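PDB 7M1A: galactose-binding like protein from Bacteroides thetaiotaomicron, which is a SusE-like protein that probably binds sugars and may take part in glycan degradation, this piece being its calcium-binding, galactose-binding-like domain. Local coordinates for residues 83-97 / 151-165. Residues are numbered along the deposited sequence; the frame is centred on the assembly and turned at random.
With EDO (1,2-ethanediol), chain E.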
loop_
_atom_site.group_PDB
_atom_site.type_symbol
_atom_site.label_atom_id
_atom_site.label_comp_id
_atom_site.label_asym_id
_atom_site.label_seq_id
_atom_site.Cartn_x
_atom_site.Cartn_y
_atom_site.Cartn_z
ATOM N N TYR A 83 -6.920 7.272 -24.693
ATOM C CA TYR A 83 -8.274 7.795 -24.817
ATOM C C TYR A 83 -9.294 6.653 -24.912
ATOM O O TYR A 83 -10.249 6.683 -25.740
ATOM C CB TYR A 83 -8.389 8.698 -26.062
ATOM C CG TYR A 83 -7.207 9.601 -26.234
ATOM C CD1 TYR A 83 -7.069 10.790 -25.508
ATOM C CD2 TYR A 83 -6.184 9.250 -27.106
ATOM C CE1 TYR A 83 -5.945 11.616 -25.662
ATOM C CE2 TYR A 83 -5.054 10.059 -27.254
ATOM C CZ TYR A 83 -4.927 11.225 -26.538
ATOM O OH TYR A 83 -3.875 12.054 -26.693
ATOM N N ASN A 84 -9.079 5.616 -24.064
ATOM C CA ASN A 84 -9.898 4.415 -24.182
ATOM C C ASN A 84 -9.805 3.700 -22.825
ATOM O O ASN A 84 -9.077 4.100 -21.906
ATOM C CB ASN A 84 -9.354 3.556 -25.349
ATOM C CG ASN A 84 -10.441 2.733 -26.031
ATOM O OD1 ASN A 84 -11.431 2.357 -25.396
ATOM N ND2 ASN A 84 -10.270 2.483 -27.327
ATOM N N ASP A 85 -10.498 2.570 -22.699
ATOM C CA ASP A 85 -10.358 1.683 -21.554
ATOM C C ASP A 85 -10.731 2.490 -20.284
ATOM O O ASP A 85 -11.632 3.341 -20.337
ATOM C CB ASP A 85 -8.979 0.990 -21.560
ATOM C CG ASP A 85 -8.986 -0.296 -20.741
ATOM O OD1 ASP A 85 -8.759 -0.264 -19.493
ATOM O OD2 ASP A 85 -9.265 -1.334 -21.323
HETATM N N MSE A 86 -10.054 2.219 -19.157
HETATM C CA MSE A 86 -10.379 2.914 -17.922
HETATM C C MSE A 86 -9.420 4.102 -17.722
HETATM O O MSE A 86 -9.266 4.618 -16.597
HETATM C CB MSE A 86 -10.378 2.007 -16.693
HETATM C CG MSE A 86 -11.188 0.739 -16.852
HETATM SE SE MSE A 86 -13.053 1.002 -17.382
HETATM C CE MSE A 86 -13.056 -0.135 -18.971
ATOM N N SER A 87 -8.746 4.550 -18.780
ATOM C CA SER A 87 -7.857 5.690 -18.674
ATOM C C SER A 87 -8.653 6.924 -18.265
ATOM O O SER A 87 -9.788 7.170 -18.711
ATOM C CB SER A 87 -7.206 5.924 -19.995
ATOM O OG SER A 87 -6.404 4.791 -20.358
ATOM N N PRO A 88 -8.089 7.790 -17.404
ATOM C CA PRO A 88 -8.896 8.924 -16.888
ATOM C C PRO A 88 -9.138 9.967 -17.979
ATOM O O PRO A 88 -8.282 10.246 -18.849
ATOM C CB PRO A 88 -7.989 9.458 -15.744
ATOM C CG PRO A 88 -6.580 9.089 -16.196
ATOM C CD PRO A 88 -6.714 7.727 -16.853
ATOM N N ARG A 89 -10.349 10.556 -17.921
ATOM C CA ARG A 89 -10.683 11.650 -18.855
ATOM C C ARG A 89 -10.912 12.945 -18.076
ATOM O O ARG A 89 -10.338 13.977 -18.421
ATOM C CB ARG A 89 -11.911 11.285 -19.704
ATOM C CG ARG A 89 -12.287 12.386 -20.678
ATOM C CD ARG A 89 -13.405 11.924 -21.607
ATOM N NE ARG A 89 -13.704 12.957 -22.605
ATOM C CZ ARG A 89 -14.664 12.838 -23.518
ATOM N NH1 ARG A 89 -15.437 11.756 -23.503
ATOM N NH2 ARG A 89 -14.789 13.750 -24.476
ATOM N N ARG A 90 -11.750 12.926 -17.020
ATOM C CA ARG A 90 -11.866 14.081 -16.132
ATOM C C ARG A 90 -11.532 13.642 -14.711
ATOM O O ARG A 90 -12.048 12.613 -14.270
ATOM C CB ARG A 90 -13.322 14.553 -16.116
ATOM C CG ARG A 90 -13.684 15.307 -17.397
ATOM C CD ARG A 90 -13.174 16.753 -17.340
ATOM N NE ARG A 90 -13.847 17.489 -16.256
ATOM C CZ ARG A 90 -13.415 17.895 -15.021
ATOM N NH1 ARG A 90 -12.174 17.705 -14.534
ATOM N NH2 ARG A 90 -14.315 18.488 -14.250
ATOM N N TYR A 91 -10.583 14.340 -14.093
ATOM C CA TYR A 91 -10.106 13.879 -12.791
ATOM C C TYR A 91 -9.556 15.067 -12.031
ATOM O O TYR A 91 -9.421 16.146 -12.593
ATOM C CB TYR A 91 -9.043 12.755 -12.943
ATOM C CG TYR A 91 -7.801 13.082 -13.749
ATOM C CD1 TYR A 91 -7.809 13.104 -15.151
ATOM C CD2 TYR A 91 -6.604 13.333 -13.085
ATOM C CE1 TYR A 91 -6.627 13.343 -15.850
ATOM C CE2 TYR A 91 -5.426 13.566 -13.796
ATOM C CZ TYR A 91 -5.434 13.568 -15.184
ATOM O OH TYR A 91 -4.274 13.795 -15.881
ATOM N N GLU A 92 -9.346 14.854 -10.727
ATOM C CA GLU A 92 -8.928 15.964 -9.895
ATOM C C GLU A 92 -7.736 15.554 -9.031
ATOM O O GLU A 92 -7.630 14.380 -8.638
ATOM C CB GLU A 92 -10.035 16.417 -8.934
ATOM C CG GLU A 92 -11.242 16.986 -9.667
ATOM C CD GLU A 92 -12.470 17.161 -8.801
ATOM O OE1 GLU A 92 -12.496 16.701 -7.649
ATOM O OE2 GLU A 92 -13.327 17.874 -9.262
ATOM N N VAL A 93 -6.849 16.510 -8.712
ATOM C CA VAL A 93 -5.758 16.280 -7.765
ATOM C C VAL A 93 -6.019 17.121 -6.543
ATOM O O VAL A 93 -6.225 18.340 -6.692
ATOM C CB VAL A 93 -4.360 16.603 -8.388
ATOM C CG1 VAL A 93 -3.241 16.207 -7.439
ATOM C CG2 VAL A 93 -4.239 15.935 -9.742
ATOM N N TRP A 94 -5.965 16.516 -5.350
ATOM C CA TRP A 94 -6.270 17.196 -4.083
ATOM C C TRP A 94 -5.060 16.990 -3.165
ATOM O O TRP A 94 -4.265 16.036 -3.309
ATOM C CB TRP A 94 -7.520 16.632 -3.361
ATOM C CG TRP A 94 -8.805 16.834 -4.070
ATOM C CD1 TRP A 94 -9.160 16.386 -5.336
ATOM C CD2 TRP A 94 -9.921 17.596 -3.590
ATOM N NE1 TRP A 94 -10.529 16.697 -5.578
ATOM C CE2 TRP A 94 -10.972 17.485 -4.534
ATOM C CE3 TRP A 94 -10.074 18.400 -2.450
ATOM C CZ2 TRP A 94 -12.198 18.151 -4.309
ATOM C CZ3 TRP A 94 -11.315 18.999 -2.191
ATOM C CH2 TRP A 94 -12.355 18.854 -3.122
ATOM N N GLY A 95 -4.865 17.899 -2.190
ATOM C CA GLY A 95 -3.745 17.771 -1.287
ATOM C C GLY A 95 -4.057 18.295 0.107
ATOM O O GLY A 95 -5.121 18.935 0.355
ATOM N N CYS A 96 -3.242 17.850 1.085
ATOM C CA CYS A 96 -3.269 18.472 2.408
ATOM C C CYS A 96 -1.874 18.410 3.008
ATOM O O CYS A 96 -0.989 17.762 2.495
ATOM C CB CYS A 96 -4.332 17.872 3.337
ATOM S SG CYS A 96 -4.083 16.108 3.715
ATOM N N ALA A 97 -1.692 19.134 4.129
ATOM C CA ALA A 97 -0.409 19.310 4.743
ATOM C C ALA A 97 -0.211 18.468 5.986
ATOM O O ALA A 97 0.949 18.327 6.408
ATOM C CB ALA A 97 -0.107 20.762 5.114
ATOM N N VAL A 151 1.795 21.128 0.334
ATOM C CA VAL A 151 1.116 19.876 0.690
ATOM C C VAL A 151 2.082 18.717 0.706
ATOM O O VAL A 151 3.171 18.823 0.182
ATOM C CB VAL A 151 0.006 19.519 -0.352
ATOM C CG1 VAL A 151 -1.174 20.514 -0.292
ATOM C CG2 VAL A 151 0.498 19.485 -1.846
ATOM N N ARG A 152 1.760 17.739 1.587
ATOM C CA ARG A 152 2.503 16.521 1.626
ATOM C C ARG A 152 1.700 15.296 1.194
ATOM O O ARG A 152 2.308 14.368 0.676
ATOM C CB ARG A 152 2.951 16.298 3.084
ATOM C CG ARG A 152 3.642 14.952 3.298
ATOM C CD ARG A 152 4.353 14.826 4.627
ATOM N NE ARG A 152 4.815 13.434 4.705
ATOM C CZ ARG A 152 5.538 13.008 5.715
ATOM N NH1 ARG A 152 5.932 13.870 6.644
ATOM N NH2 ARG A 152 5.921 11.741 5.794
ATOM N N TYR A 153 0.390 15.337 1.276
ATOM C CA TYR A 153 -0.457 14.181 0.983
ATOM C C TYR A 153 -1.322 14.515 -0.210
ATOM O O TYR A 153 -1.701 15.686 -0.350
ATOM C CB TYR A 153 -1.326 13.872 2.210
ATOM C CG TYR A 153 -0.456 13.686 3.417
ATOM C CD1 TYR A 153 0.296 12.516 3.651
ATOM C CD2 TYR A 153 -0.347 14.720 4.350
ATOM C CE1 TYR A 153 1.060 12.400 4.810
ATOM C CE2 TYR A 153 0.463 14.632 5.471
ATOM C CZ TYR A 153 1.200 13.472 5.686
ATOM O OH TYR A 153 2.003 13.378 6.809
ATOM N N ILE A 154 -1.581 13.511 -1.013
ATOM C CA ILE A 154 -2.292 13.733 -2.275
ATOM C C ILE A 154 -3.443 12.759 -2.401
ATOM O O ILE A 154 -3.351 11.605 -1.979
ATOM C CB ILE A 154 -1.343 13.531 -3.464
ATOM C CG1 ILE A 154 -0.204 14.572 -3.434
ATOM C CG2 ILE A 154 -2.077 13.638 -4.814
ATOM C CD1 ILE A 154 -0.590 15.993 -3.699
ATOM N N ARG A 155 -4.546 13.207 -3.006
ATOM C CA ARG A 155 -5.596 12.317 -3.472
ATOM C C ARG A 155 -5.818 12.551 -4.969
ATOM O O ARG A 155 -5.790 13.708 -5.460
ATOM C CB ARG A 155 -6.914 12.453 -2.718
ATOM C CG ARG A 155 -6.845 11.760 -1.389
ATOM C CD ARG A 155 -8.102 12.120 -0.591
ATOM N NE ARG A 155 -8.533 10.798 -0.047
ATOM C CZ ARG A 155 -9.676 10.652 0.593
ATOM N NH1 ARG A 155 -10.470 11.705 0.835
ATOM N NH2 ARG A 155 -10.111 9.455 0.977
ATOM N N ILE A 156 -6.114 11.457 -5.674
ATOM C CA ILE A 156 -6.613 11.580 -7.052
ATOM C C ILE A 156 -8.034 11.024 -7.091
ATOM O O ILE A 156 -8.339 9.986 -6.507
ATOM C CB ILE A 156 -5.663 10.903 -8.038
ATOM C CG1 ILE A 156 -4.381 11.787 -8.129
ATOM C CG2 ILE A 156 -6.293 10.726 -9.426
ATOM C CD1 ILE A 156 -3.268 11.212 -8.974
ATOM N N LYS A 157 -8.959 11.840 -7.661
ATOM C CA LYS A 157 -10.363 11.460 -7.840
ATOM C C LYS A 157 -10.670 11.352 -9.346
ATOM O O LYS A 157 -10.459 12.312 -10.078
ATOM C CB LYS A 157 -11.226 12.514 -7.144
ATOM C CG LYS A 157 -12.743 12.290 -7.232
ATOM C CD LYS A 157 -13.566 13.546 -6.702
ATOM C CE LYS A 157 -15.011 13.144 -6.522
ATOM N NZ LYS A 157 -15.865 14.231 -5.977
ATOM N N CYS A 158 -11.196 10.188 -9.784
ATOM C CA CYS A 158 -11.537 9.992 -11.193
ATOM C C CYS A 158 -13.027 10.271 -11.385
ATOM O O CYS A 158 -13.874 9.428 -11.024
ATOM C CB CYS A 158 -11.169 8.575 -11.638
ATOM S SG CYS A 158 -11.348 8.543 -13.443
ATOM N N LEU A 159 -13.356 11.469 -11.927
ATOM C CA LEU A 159 -14.758 11.801 -12.165
ATOM C C LEU A 159 -15.338 11.022 -13.345
ATOM O O LEU A 159 -16.514 10.669 -13.334
ATOM C CB LEU A 159 -14.916 13.276 -12.470
ATOM C CG LEU A 159 -14.380 14.245 -11.432
ATOM C CD1 LEU A 159 -14.427 15.693 -11.960
ATOM C CD2 LEU A 159 -15.180 14.155 -10.138
ATOM N N LYS A 160 -14.527 10.770 -14.386
ATOM C CA LYS A 160 -14.992 10.048 -15.563
ATOM C C LYS A 160 -13.796 9.531 -16.315
ATOM O O LYS A 160 -12.824 10.303 -16.498
ATOM C CB LYS A 160 -15.880 10.953 -16.461
ATOM C CG LYS A 160 -16.639 10.289 -17.616
ATOM C CD LYS A 160 -17.356 11.342 -18.492
ATOM C CE LYS A 160 -18.701 11.769 -17.916
ATOM N NZ LYS A 160 -19.423 10.639 -17.264
ATOM N N ASN A 161 -13.882 8.275 -16.746
ATOM C CA ASN A 161 -12.833 7.763 -17.608
ATOM C C ASN A 161 -13.310 7.691 -19.060
ATOM O O ASN A 161 -14.409 8.109 -19.391
ATOM C CB ASN A 161 -12.318 6.384 -17.164
ATOM C CG ASN A 161 -13.394 5.322 -17.123
ATOM O OD1 ASN A 161 -14.318 5.309 -17.980
ATOM N ND2 ASN A 161 -13.340 4.429 -16.151
ATOM N N TRP A 162 -12.460 7.176 -19.943
ATOM C CA TRP A 162 -12.796 7.174 -21.379
ATOM C C TRP A 162 -13.867 6.150 -21.745
ATOM O O TRP A 162 -14.287 6.146 -22.910
ATOM C CB TRP A 162 -11.500 6.976 -22.201
ATOM C CG TRP A 162 -10.743 8.254 -22.397
ATOM C CD1 TRP A 162 -9.668 8.751 -21.666
ATOM C CD2 TRP A 162 -11.133 9.294 -23.313
ATOM N NE1 TRP A 162 -9.344 10.012 -22.121
ATOM C CE2 TRP A 162 -10.235 10.361 -23.129
ATOM C CE3 TRP A 162 -12.179 9.420 -24.262
ATOM C CZ2 TRP A 162 -10.320 11.537 -23.884
ATOM C CZ3 TRP A 162 -12.272 10.587 -25.005
ATOM C CH2 TRP A 162 -11.349 11.635 -24.808
ATOM N N SER A 163 -14.259 5.257 -20.815
ATOM C CA SER A 163 -15.401 4.352 -20.997
ATOM C C SER A 163 -16.623 4.881 -20.224
ATOM O O SER A 163 -17.611 4.163 -20.102
ATOM C CB SER A 163 -14.976 2.947 -20.524
ATOM O OG SER A 163 -13.947 2.474 -21.390
ATOM N N ASN A 164 -16.592 6.148 -19.818
ATOM C CA ASN A 164 -17.771 6.784 -19.226
ATOM C C ASN A 164 -18.148 6.174 -17.860
ATOM O O ASN A 164 -19.316 6.223 -17.433
ATOM C CB ASN A 164 -18.992 6.809 -20.166
ATOM C CG ASN A 164 -20.010 7.837 -19.718
ATOM O OD1 ASN A 164 -19.639 8.894 -19.202
ATOM N ND2 ASN A 164 -21.289 7.562 -19.940
ATOM N N ASN A 165 -17.145 5.738 -17.092
ATOM C CA ASN A 165 -17.427 5.308 -15.728
ATOM C C ASN A 165 -16.352 5.844 -14.764
ATOM O O ASN A 165 -15.537 6.710 -15.095
ATOM C CB ASN A 165 -17.749 3.806 -15.610
ATOM C CG ASN A 165 -16.548 2.915 -15.942
ATOM O OD1 ASN A 165 -15.562 2.868 -15.212
ATOM N ND2 ASN A 165 -16.601 2.163 -17.054
HETATM C C1 EDO E . -10.092 -3.160 -18.544
HETATM O O1 EDO E . -8.924 -2.401 -18.360
HETATM C C2 EDO E . -10.060 -3.903 -19.863
HETATM O O2 EDO E . -8.766 -4.370 -19.888
HETATM O O HOH W 1 -15.770 9.431 -21.652
HETATM O O HOH W 2 -14.938 16.743 -6.746
#
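Trp162 is sandwiched between Arg89 and Tyr83. On one face the guanidinium of Arg89 lies flat, planes 9° apart and centres 4.2 Å from each other. The arginine reaches there because CG stands opposite its own backbone N (chi1 -180°) and the chain runs straight on, laying CD over the six-membered ring. The opposite face takes the CA of Tyr83, 3.4 Å from the centroid of the five-membered ring, while the Tyr83 ring turns its edge to the face of the six-membered ring in an offset edge-to-face pair, planes at 87°. The backbone N of Trp162 donates to Ser87 O (2.9 Å), while the indole NE1 bonds to Asn117 OD1. With an alanine here, the Arg89 guanidinium is likely to lose the surface it stacks on and be set freer to turn, and a gap would probably open beside Tyr83. Water 1 links Arg89 NH1 to Asn161 O.

Next to this sandwich, Ser163 OG donates to Asp85 O (2.7 Å), approaching from above the carbonyl plane. The selenium of Met86, a selenomethionine, sits against the amide nitrogens of Asn161 and Asn165, and Asn161 OD1 takes Ser163 N and Asn165 N from opposite faces of its plane, the first closing an Asx turn.

Farther along, Glu92 and Lys157 run side by side. Glu92 OE1 and Lys157 NZ stay 4.5 Å apart, bridged by water 2; Trp94 NE1 also donates to Glu92 OE1, from above the carboxylate plane. On the other face of the sheet, Val93 CG1 packs on Ile154 CG2 (3.9 Å); Ile154 also touches Phe60 on adjacent strand 56-66 and Phe175 on strand 169-176 of the other sheet.

Strands 91-96 and 153-158 pair antiparallel, with classic bulges at both ends (Arg152-Tyr153; Arg89-Arg90 and Leu159-Lys160), consistent with the beta-sandwich of galactose-binding-like domains.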